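Side-chain contacts in putative Nitroreductase (Anabaena variabilis ATCC 29413, PDB 3EO7), which probably works as an FMN-dependent oxidoreductase of the nitroreductase family, binding flavin mononucleotide: residues Q145-Q148 / E149-W153; E343-T346 / F347-K351; T357-P360 / Q361-I364; A446-G449 / D450-R454. All blocks are in the same frame, centred on the assembly; numbering follows the deposited sequence.

Interaction 1 (Q145-Q148 / E149-W153); sequences QSLQ and EACFW
Gln148 O takes two backbone donors from the residues that follow it: Trp153 N at 2.8 Å and, more weakly, Cys151 N at 3.0 Å. The Trp153 N-H points well at the oxygen (159°) but comes in from above the carbonyl plane. One turn earlier the regular pattern still holds, with Glu149 N on Gln145 O at 2.8 Å. Together with Phe152 N on Glu149 O, the Trp153 bond makes a Schellman motif that ends helix 144-150; Phe152, with positive phi, is its C-prime residue. The reversal swings the Trp153 indole back against the last turn. There Gln148 CB sits over one face of the Trp153 six-membered ring, 3.9 Å from the centroid, in a CH-pi contact, and the Gln148 amide reaches on to the rim, with OE1 3.5 Å from Trp153 CZ3. A glycine here would probably deprive the indole of that covering CB and leave Glu158, which takes a weak bond from Gln148 NE2, without its donor. Gln145 CG, anti to its own backbone N (chi1 -176°), touches Trp153 CH2 at 3.7 Å. The chain runs on extended, and Gln145 NE2 reaches Glu149 OE2 at 3.1 Å, almost perfectly straight at 178°; the carboxylate is met from above its plane, the two flat groups being nearly perpendicular. On the buried side of the helix, Leu147 CD1 packs on Cys151 SG at 3.9 Å.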
loop_
_atom_site.group_PDB
_atom_site.type_symbol
_atom_site.label_atom_id
_atom_site.label_comp_id
_atom_site.label_asym_id
_atom_site.label_seq_id
_atom_site.Cartn_x
_atom_site.Cartn_y
_atom_site.Cartn_z
ATOM N N GLN A 145 18.498 6.582 18.930
ATOM C CA GLN A 145 17.736 7.035 20.078
ATOM C C GLN A 145 16.671 8.067 19.690
ATOM O O GLN A 145 15.544 8.021 20.215
ATOM C CB GLN A 145 18.631 7.542 21.199
ATOM C CG GLN A 145 17.813 7.903 22.418
ATOM C CD GLN A 145 18.654 8.193 23.613
ATOM O OE1 GLN A 145 19.671 7.540 23.842
ATOM N NE2 GLN A 145 18.229 9.168 24.403
ATOM N N SER A 146 17.013 8.985 18.786
ATOM C CA SER A 146 16.039 9.982 18.306
ATOM C C SER A 146 14.850 9.288 17.616
ATOM O O SER A 146 13.698 9.719 17.747
ATOM C CB SER A 146 16.682 11.031 17.381
ATOM O OG SER A 146 17.203 10.468 16.185
ATOM N N LEU A 147 15.131 8.218 16.880
ATOM C CA LEU A 147 14.077 7.459 16.219
ATOM C C LEU A 147 13.225 6.753 17.271
ATOM O O LEU A 147 12.000 6.727 17.175
ATOM C CB LEU A 147 14.651 6.465 15.195
ATOM C CG LEU A 147 13.570 5.694 14.403
ATOM C CD1 LEU A 147 12.553 6.630 13.669
ATOM C CD2 LEU A 147 14.294 4.763 13.423
ATOM N N GLN A 148 13.875 6.186 18.281
ATOM C CA GLN A 148 13.151 5.561 19.366
ATOM C C GLN A 148 12.228 6.560 20.064
ATOM O O GLN A 148 11.068 6.287 20.221
ATOM C CB GLN A 148 14.123 4.938 20.364
ATOM C CG GLN A 148 14.827 3.683 19.842
ATOM C CD GLN A 148 15.800 3.121 20.828
ATOM O OE1 GLN A 148 16.852 3.743 21.128
ATOM N NE2 GLN A 148 15.467 1.930 21.372
ATOM N N GLU A 149 12.726 7.739 20.412
ATOM C CA GLU A 149 11.884 8.748 21.089
ATOM C C GLU A 149 10.677 9.149 20.202
ATOM O O GLU A 149 9.521 9.247 20.667
ATOM C CB GLU A 149 12.743 9.968 21.458
ATOM C CG GLU A 149 13.761 9.666 22.544
ATOM C CD GLU A 149 14.871 10.714 22.668
ATOM O OE1 GLU A 149 15.086 11.499 21.722
ATOM O OE2 GLU A 149 15.569 10.704 23.706
ATOM N N ALA A 150 10.944 9.319 18.911
ATOM C CA ALA A 150 9.927 9.714 17.950
ATOM C C ALA A 150 8.864 8.640 17.793
ATOM O O ALA A 150 7.725 8.940 17.462
ATOM C CB ALA A 150 10.562 10.038 16.585
ATOM N N CYS A 151 9.224 7.378 18.055
ATOM C CA CYS A 151 8.240 6.277 17.985
ATOM C C CYS A 151 7.780 5.778 19.368
ATOM O O CYS A 151 7.362 4.628 19.512
ATOM C CB CYS A 151 8.831 5.117 17.188
ATOM S SG CYS A 151 9.275 5.544 15.474
ATOM N N PHE A 152 7.860 6.639 20.380
ATOM C CA PHE A 152 7.412 6.304 21.726
ATOM C C PHE A 152 8.080 5.028 22.307
ATOM O O PHE A 152 7.458 4.226 23.025
ATOM C CB PHE A 152 5.887 6.196 21.759
ATOM C CG PHE A 152 5.184 7.427 21.270
ATOM C CD1 PHE A 152 5.015 8.508 22.108
ATOM C CD2 PHE A 152 4.654 7.483 19.983
ATOM C CE1 PHE A 152 4.349 9.637 21.688
ATOM C CE2 PHE A 152 4.020 8.629 19.541
ATOM C CZ PHE A 152 3.856 9.715 20.418
ATOM N N TRP A 153 9.347 4.855 21.984
ATOM C CA TRP A 153 10.139 3.719 22.465
ATOM C C TRP A 153 9.487 2.381 22.118
ATOM O O TRP A 153 9.412 1.458 22.930
ATOM C CB TRP A 153 10.432 3.884 23.961
ATOM C CG TRP A 153 11.300 5.040 24.209
ATOM C CD1 TRP A 153 10.911 6.314 24.456
ATOM C CD2 TRP A 153 12.733 5.049 24.198
ATOM N NE1 TRP A 153 12.009 7.114 24.614
ATOM C CE2 TRP A 153 13.141 6.361 24.469
ATOM C CE3 TRP A 153 13.714 4.060 24.003
ATOM C CZ2 TRP A 153 14.490 6.734 24.524
ATOM C CZ3 TRP A 153 15.057 4.436 24.054
ATOM C CH2 TRP A 153 15.423 5.751 24.340
#

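Interaction 2 (E343-T346 / F347-K351); sequences EELT and FDELK
A capping box starts helix 347-358: Thr346, at the N-cap, and Glu349, three residues on, each bind the other's backbone N through a side-chain oxygen. Strand 345-346 passes straight into this helix, and strand 381-390 completes the beta-alpha-beta unit, pairing parallel with the first strand. Thr346 OG1 accepts from Glu349 N at 3.0 Å. It can do so because chi1 (66°) sets the hydroxyl between the backbone N and the carbonyl carbon of Thr346, facing the first turn, while CG2 stands beside the backbone N. In return the Glu349 chain, extended beyond CG, reaches back toward the N-cap, crossing the Thr346 side chain at about a right angle, and Glu349 OE1 accepts from Thr346 N at 2.9 Å. That bond is nearly straight (168°), but the donor lies above the carboxylate plane. Glu349 OE1 also rests 3.4 Å from Leu345 CA. It has a further partner in Arg509, whose NH1 forms a salt bridge with it and also binds Glu344 O, tying the strand's approach to the C-terminal end of the chain. With an alanine in place of Glu349, Thr346 N would probably lose its acceptor and Arg509 the negative charge it pairs with. Behind the cap, Leu350 N makes the first ordinary helical bond, to Thr346 O at 3.1 Å. Further along, Lys351 lays CE over one face of the Phe347 ring and ends in a salt bridge, Lys351 NZ to Asp348 OD1 at 3.1 Å.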
loop_
_atom_site.group_PDB
_atom_site.type_symbol
_atom_site.label_atom_id
_atom_site.label_comp_id
_atom_site.label_asym_id
_atom_site.label_seq_id
_atom_site.Cartn_x
_atom_site.Cartn_y
_atom_site.Cartn_z
ATOM N N GLU A 343 -12.644 -12.227 -20.996
ATOM C CA GLU A 343 -12.814 -13.627 -20.644
ATOM C C GLU A 343 -12.970 -13.794 -19.137
ATOM O O GLU A 343 -12.595 -12.913 -18.368
ATOM C CB GLU A 343 -11.659 -14.484 -21.150
ATOM C CG GLU A 343 -11.612 -14.615 -22.653
ATOM C CD GLU A 343 -10.418 -15.470 -23.134
ATOM O OE1 GLU A 343 -9.431 -15.677 -22.368
ATOM O OE2 GLU A 343 -10.468 -15.915 -24.301
ATOM N N GLU A 344 -13.496 -14.953 -18.747
ATOM C CA GLU A 344 -13.777 -15.247 -17.354
ATOM C C GLU A 344 -12.601 -15.782 -16.543
ATOM O O GLU A 344 -11.628 -16.285 -17.095
ATOM C CB GLU A 344 -14.894 -16.276 -17.279
ATOM C CG GLU A 344 -16.187 -15.765 -17.890
ATOM C CD GLU A 344 -17.398 -16.640 -17.586
ATOM O OE1 GLU A 344 -17.249 -17.871 -17.480
ATOM O OE2 GLU A 344 -18.495 -16.064 -17.455
ATOM N N LEU A 345 -12.674 -15.551 -15.227
ATOM C CA LEU A 345 -11.813 -16.239 -14.279
ATOM C C LEU A 345 -12.556 -17.507 -13.881
ATOM O O LEU A 345 -13.788 -17.567 -13.983
ATOM C CB LEU A 345 -11.570 -15.425 -13.000
ATOM C CG LEU A 345 -10.276 -14.629 -12.894
ATOM C CD1 LEU A 345 -9.963 -13.846 -14.136
ATOM C CD2 LEU A 345 -10.324 -13.778 -11.610
ATOM N N THR A 346 -11.822 -18.511 -13.426
ATOM C CA THR A 346 -12.460 -19.655 -12.814
ATOM C C THR A 346 -12.704 -19.306 -11.345
ATOM O O THR A 346 -12.056 -18.437 -10.771
ATOM C CB THR A 346 -11.620 -20.931 -12.879
ATOM O OG1 THR A 346 -10.431 -20.782 -12.094
ATOM C CG2 THR A 346 -11.277 -21.301 -14.329
ATOM N N PHE A 347 -13.637 -19.999 -10.706
ATOM C CA PHE A 347 -13.876 -19.720 -9.295
ATOM C C PHE A 347 -12.623 -20.095 -8.488
ATOM O O PHE A 347 -12.251 -19.371 -7.559
ATOM C CB PHE A 347 -15.130 -20.431 -8.809
ATOM C CG PHE A 347 -15.521 -20.113 -7.402
ATOM C CD1 PHE A 347 -15.458 -18.826 -6.894
ATOM C CD2 PHE A 347 -15.994 -21.119 -6.574
ATOM C CE1 PHE A 347 -15.833 -18.556 -5.598
ATOM C CE2 PHE A 347 -16.382 -20.832 -5.265
ATOM C CZ PHE A 347 -16.308 -19.547 -4.798
ATOM N N ASP A 348 -11.957 -21.183 -8.866
ATOM C CA ASP A 348 -10.686 -21.530 -8.202
ATOM C C ASP A 348 -9.641 -20.403 -8.279
ATOM O O ASP A 348 -8.885 -20.177 -7.323
ATOM C CB ASP A 348 -10.093 -22.824 -8.756
ATOM C CG ASP A 348 -10.765 -24.075 -8.189
ATOM O OD1 ASP A 348 -11.568 -23.986 -7.231
ATOM O OD2 ASP A 348 -10.463 -25.163 -8.724
ATOM N N GLU A 349 -9.578 -19.710 -9.417
ATOM C CA GLU A 349 -8.650 -18.593 -9.560
ATOM C C GLU A 349 -9.013 -17.486 -8.575
ATOM O O GLU A 349 -8.159 -16.934 -7.892
ATOM C CB GLU A 349 -8.638 -18.069 -10.998
ATOM C CG GLU A 349 -7.789 -18.926 -11.940
ATOM C CD GLU A 349 -7.975 -18.630 -13.428
ATOM O OE1 GLU A 349 -9.033 -18.062 -13.807
ATOM O OE2 GLU A 349 -7.070 -19.044 -14.222
ATOM N N LEU A 350 -10.293 -17.117 -8.525
ATOM C CA LEU A 350 -10.733 -16.080 -7.598
ATOM C C LEU A 350 -10.427 -16.505 -6.167
ATOM O O LEU A 350 -9.920 -15.717 -5.398
ATOM C CB LEU A 350 -12.239 -15.792 -7.747
ATOM C CG LEU A 350 -12.788 -14.718 -6.794
ATOM C CD1 LEU A 350 -12.085 -13.363 -7.034
ATOM C CD2 LEU A 350 -14.311 -14.628 -6.951
ATOM N N LYS A 351 -10.770 -17.745 -5.808
ATOM C CA LYS A 351 -10.492 -18.236 -4.448
ATOM C C LYS A 351 -9.001 -18.163 -4.105
ATOM O O LYS A 351 -8.641 -17.816 -2.972
ATOM C CB LYS A 351 -11.009 -19.649 -4.232
ATOM C CG LYS A 351 -12.532 -19.729 -4.087
ATOM C CD LYS A 351 -13.052 -21.154 -3.878
ATOM C CE LYS A 351 -12.897 -22.015 -5.114
ATOM N NZ LYS A 351 -13.560 -23.374 -4.925
#

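Interaction 3 (T357-P360 / Q361-I364); sequences TYQP and QNYI
Gln359 and Gln361 run side by side, and their amides are joined by a hydrogen bond from Gln361 NE2 to Gln359 OE1 at 2.9 Å. The bond is close to straight (169°), lies in the plane of both amides and uses a lone pair of the oxygen, although the amide planes themselves are 81° apart. A chi1 of 75° and a bend at chi2 fold the Gln361 chain back over the Gln359 backbone. Gln359 NE2 is held by Pro401 O and Tyr399 OH, which helps fix the way its amide is flipped. One water bridges the pair to the helix, donating to Gln361 OE1 at 3.0 Å and to Tyr358 O at 3.1 Å. Among backbone bonds, Asn362 N reaches Gln359 O at 3.0 Å and Tyr363 N reaches Pro360 O at 3.0 Å. The edge of the Tyr363 ring faces Gln359 O, which lies in the ring plane 3.5 Å from Tyr363 CD1; the tyrosine hydroxyl goes to Ile318 N, and Asn362 ND2 to Asp355. Successive bonds from N to the carbonyl three residues back are those of a 3-10 turn, here carrying the chain away from helix 347-358 into the loop before strand 381-390.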
loop_
_atom_site.group_PDB
_atom_site.type_symbol
_atom_site.label_atom_id
_atom_site.label_comp_id
_atom_site.label_asym_id
_atom_site.label_seq_id
_atom_site.Cartn_x
_atom_site.Cartn_y
_atom_site.Cartn_z
ATOM N N THR A 357 -4.284 -13.186 -0.424
ATOM C CA THR A 357 -4.421 -11.817 0.043
ATOM C C THR A 357 -4.877 -11.758 1.495
ATOM O O THR A 357 -4.312 -11.006 2.283
ATOM C CB THR A 357 -5.413 -11.069 -0.852
ATOM O OG1 THR A 357 -4.928 -11.106 -2.205
ATOM C CG2 THR A 357 -5.622 -9.602 -0.362
ATOM N N TYR A 358 -5.903 -12.543 1.822
ATOM C CA TYR A 358 -6.543 -12.521 3.143
ATOM C C TYR A 358 -6.264 -13.649 4.124
ATOM O O TYR A 358 -6.692 -13.546 5.280
ATOM C CB TYR A 358 -8.068 -12.430 2.962
ATOM C CG TYR A 358 -8.530 -11.163 2.270
ATOM C CD1 TYR A 358 -8.817 -10.033 2.993
ATOM C CD2 TYR A 358 -8.691 -11.116 0.895
ATOM C CE1 TYR A 358 -9.275 -8.865 2.370
ATOM C CE2 TYR A 358 -9.131 -9.946 0.260
ATOM C CZ TYR A 358 -9.430 -8.835 1.017
ATOM O OH TYR A 358 -9.887 -7.681 0.426
ATOM N N GLN A 359 -5.613 -14.721 3.665
ATOM C CA GLN A 359 -5.348 -15.927 4.466
ATOM C C GLN A 359 -3.856 -16.249 4.487
ATOM O O GLN A 359 -3.416 -17.352 4.092
ATOM C CB GLN A 359 -6.161 -17.103 3.915
ATOM C CG GLN A 359 -7.645 -16.791 3.617
ATOM C CD GLN A 359 -8.512 -16.440 4.826
ATOM O OE1 GLN A 359 -8.311 -16.952 5.944
ATOM N NE2 GLN A 359 -9.535 -15.594 4.593
ATOM N N PRO A 360 -3.042 -15.276 4.956
ATOM C CA PRO A 360 -1.593 -15.476 4.961
ATOM C C PRO A 360 -1.155 -16.663 5.818
ATOM O O PRO A 360 -0.088 -17.219 5.577
ATOM C CB PRO A 360 -1.054 -14.155 5.486
ATOM C CG PRO A 360 -2.176 -13.617 6.334
ATOM C CD PRO A 360 -3.414 -13.993 5.573
ATOM N N GLN A 361 -1.986 -17.065 6.773
ATOM C CA GLN A 361 -1.678 -18.219 7.624
ATOM C C GLN A 361 -1.551 -19.512 6.821
ATOM O O GLN A 361 -0.957 -20.473 7.276
ATOM C CB GLN A 361 -2.690 -18.378 8.732
ATOM C CG GLN A 361 -4.055 -18.948 8.343
ATOM C CD GLN A 361 -4.999 -17.931 7.702
ATOM O OE1 GLN A 361 -4.677 -16.754 7.527
ATOM N NE2 GLN A 361 -6.191 -18.406 7.340
ATOM N N ASN A 362 -2.116 -19.521 5.612
ATOM C CA ASN A 362 -2.028 -20.653 4.721
ATOM C C ASN A 362 -0.719 -20.748 3.922
ATOM O O ASN A 362 -0.574 -21.652 3.091
ATOM C CB ASN A 362 -3.241 -20.648 3.793
ATOM C CG ASN A 362 -4.529 -20.975 4.528
ATOM O OD1 ASN A 362 -4.496 -21.587 5.595
ATOM N ND2 ASN A 362 -5.668 -20.627 3.941
ATOM N N TYR A 363 0.222 -19.827 4.198
ATOM C CA TYR A 363 1.503 -19.731 3.498
ATOM C C TYR A 363 2.714 -19.893 4.418
ATOM O O TYR A 363 3.849 -19.720 3.974
ATOM C CB TYR A 363 1.563 -18.401 2.710
ATOM C CG TYR A 363 0.506 -18.430 1.649
ATOM C CD1 TYR A 363 -0.810 -18.086 1.945
ATOM C CD2 TYR A 363 0.793 -18.912 0.388
ATOM C CE1 TYR A 363 -1.795 -18.214 0.993
ATOM C CE2 TYR A 363 -0.186 -19.026 -0.573
ATOM C CZ TYR A 363 -1.481 -18.674 -0.251
ATOM O OH TYR A 363 -2.466 -18.801 -1.189
ATOM N N ILE A 364 2.485 -20.284 5.674
ATOM C CA ILE A 364 3.592 -20.442 6.610
ATOM C C ILE A 364 4.589 -21.504 6.137
ATOM O O ILE A 364 5.783 -21.331 6.314
ATOM C CB ILE A 364 3.135 -20.731 8.073
ATOM C CG1 ILE A 364 2.410 -22.049 8.200
ATOM C CG2 ILE A 364 2.234 -19.643 8.569
ATOM C CD1 ILE A 364 2.073 -22.380 9.672
HETATM O O HOH W 1 -6.561 -14.534 8.250
#

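Interaction 4 (A446-G449 / D450-R454); sequences AQYG and DRVYR
Tyr448 and Val452 make the apolar part of this contact, their side chains meeting at about a right angle. Tyr448 CB is 3.7 Å from Val452 CB and 3.8 Å from Val452 CG2, and the same Val452 CG2 continues to Tyr448 CD2 at 4.0 Å. The phenol then leads away, its hydroxyl bonded to Asp376. Val452 presents CG2 to the tyrosine because that methyl is anti to the backbone N, while Val452 CG1 (chi1 76°) is turned over Gly449 O, 3.2 Å away. Across the segments the hydrogen bonding is all backbone: Val452 N binds Gly449 O at 3.0 Å, closing a type I turn, the donor lying above the carbonyl plane. Tyr453 N follows with a bond to Asp450 O at 3.1 Å. Gly449 has positive phi (70°), a conformation that favours glycine. The charged side chains are buried and turn to other parts of the chain. The Asp450 carboxylate is bound by Ser8 OG and by the backbone N atoms of Ala10 and Glu259. The guanidinium groups of Arg451 and Arg454 converge on Asp215, Arg451 NH1 on OD1 and Arg454 NH1 on OD2, and Arg454 NH1 lies 3.2 Å above the plane of the Arg451 guanidinium, toward its rim. The whole is a type I turn beginning at Gly449 that joins helix 441-448 directly to the long helix 452-473.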
loop_
_atom_site.group_PDB
_atom_site.type_symbol
_atom_site.label_atom_id
_atom_site.label_comp_id
_atom_site.label_asym_id
_atom_site.label_seq_id
_atom_site.Cartn_x
_atom_site.Cartn_y
_atom_site.Cartn_z
ATOM N N ALA A 446 -13.312 7.334 15.081
ATOM C CA ALA A 446 -13.617 7.181 16.506
ATOM C C ALA A 446 -12.518 6.401 17.211
ATOM O O ALA A 446 -12.232 6.641 18.392
ATOM C CB ALA A 446 -15.001 6.498 16.720
ATOM N N GLN A 447 -11.870 5.511 16.479
ATOM C CA GLN A 447 -10.806 4.712 17.039
ATOM C C GLN A 447 -9.399 5.299 16.930
ATOM O O GLN A 447 -8.636 5.225 17.882
ATOM C CB GLN A 447 -10.838 3.326 16.415
ATOM C CG GLN A 447 -12.127 2.580 16.756
ATOM C CD GLN A 447 -12.260 1.351 15.921
ATOM O OE1 GLN A 447 -11.425 0.434 16.007
ATOM N NE2 GLN A 447 -13.294 1.326 15.060
ATOM N N TYR A 448 -9.054 5.908 15.793
ATOM C CA TYR A 448 -7.683 6.372 15.571
ATOM C C TYR A 448 -7.553 7.852 15.205
ATOM O O TYR A 448 -6.476 8.314 14.828
ATOM C CB TYR A 448 -7.024 5.565 14.485
ATOM C CG TYR A 448 -6.697 4.151 14.896
ATOM C CD1 TYR A 448 -5.571 3.863 15.649
ATOM C CD2 TYR A 448 -7.542 3.115 14.526
ATOM C CE1 TYR A 448 -5.270 2.536 16.021
ATOM C CE2 TYR A 448 -7.256 1.795 14.882
ATOM C CZ TYR A 448 -6.128 1.516 15.613
ATOM O OH TYR A 448 -5.893 0.195 15.939
ATOM N N GLY A 449 -8.647 8.586 15.317
ATOM C CA GLY A 449 -8.645 9.981 14.949
ATOM C C GLY A 449 -8.528 10.169 13.443
ATOM O O GLY A 449 -8.623 9.208 12.654
ATOM N N ASP A 450 -8.321 11.412 13.018
ATOM C CA ASP A 450 -8.265 11.708 11.593
ATOM C C ASP A 450 -7.125 11.027 10.865
ATOM O O ASP A 450 -7.230 10.773 9.684
ATOM C CB ASP A 450 -8.251 13.209 11.350
ATOM C CG ASP A 450 -9.541 13.850 11.792
ATOM O OD1 ASP A 450 -10.573 13.556 11.147
ATOM O OD2 ASP A 450 -9.493 14.630 12.770
ATOM N N ARG A 451 -6.043 10.755 11.586
ATOM C CA ARG A 451 -4.886 10.027 11.021
ATOM C C ARG A 451 -5.261 8.643 10.505
ATOM O O ARG A 451 -4.541 8.065 9.708
ATOM C CB ARG A 451 -3.787 9.942 12.073
ATOM C CG ARG A 451 -2.462 9.280 11.635
ATOM C CD ARG A 451 -1.607 9.093 12.876
ATOM N NE ARG A 451 -0.203 8.653 12.672
ATOM C CZ ARG A 451 0.827 9.508 12.541
ATOM N NH1 ARG A 451 0.621 10.826 12.510
ATOM N NH2 ARG A 451 2.057 9.047 12.447
ATOM N N VAL A 452 -6.400 8.097 10.943
ATOM C CA VAL A 452 -6.839 6.788 10.460
ATOM C C VAL A 452 -6.962 6.788 8.934
ATOM O O VAL A 452 -6.792 5.746 8.297
ATOM C CB VAL A 452 -8.195 6.326 11.077
ATOM C CG1 VAL A 452 -9.405 7.065 10.427
ATOM C CG2 VAL A 452 -8.324 4.751 10.965
ATOM N N TYR A 453 -7.197 7.961 8.339
ATOM C CA TYR A 453 -7.316 8.063 6.897
ATOM C C TYR A 453 -6.072 7.513 6.213
ATOM O O TYR A 453 -6.175 6.817 5.179
ATOM C CB TYR A 453 -7.568 9.519 6.484
ATOM C CG TYR A 453 -8.209 9.650 5.118
ATOM C CD1 TYR A 453 -9.576 9.576 4.966
ATOM C CD2 TYR A 453 -7.436 9.860 3.995
ATOM C CE1 TYR A 453 -10.191 9.715 3.716
ATOM C CE2 TYR A 453 -8.020 10.038 2.758
ATOM C CZ TYR A 453 -9.411 9.931 2.628
ATOM O OH TYR A 453 -9.972 10.098 1.403
ATOM N N ARG A 454 -4.892 7.862 6.747
ATOM C CA ARG A 454 -3.634 7.327 6.226
ATOM C C ARG A 454 -3.615 5.793 6.328
ATOM O O ARG A 454 -3.280 5.101 5.396
ATOM C CB ARG A 454 -2.452 7.815 7.068
ATOM C CG ARG A 454 -2.281 9.284 7.147
ATOM C CD ARG A 454 -0.958 9.534 7.901
ATOM N NE ARG A 454 -0.815 10.919 8.260
ATOM C CZ ARG A 454 0.242 11.424 8.913
ATOM N NH1 ARG A 454 1.248 10.630 9.264
ATOM N NH2 ARG A 454 0.277 12.711 9.191
#

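Overall arrangement
Interactions 2 and 3 work at the two ends of helix 347-358, their centres about 19 Å apart: a capping box with a charged carboxylate starts it, whereas neutral amides and a water follow its end. Interaction 1 also ends a helix, but in the first of the chain's two nitroreductase-family regions and by a different route, a Schellman reversal with an aromatic ring folded back. It lies about 46 Å, centre to centre, from interaction 2, on the opposite side of the chain's centre. Interaction 4 is the most buried; the others are partly exposed. It relies on apolar packing and a turn between two helices, while its buried Asp450 and arginines bind partners elsewhere in the chain; its nearest atoms come within about 7 Å of interaction 1.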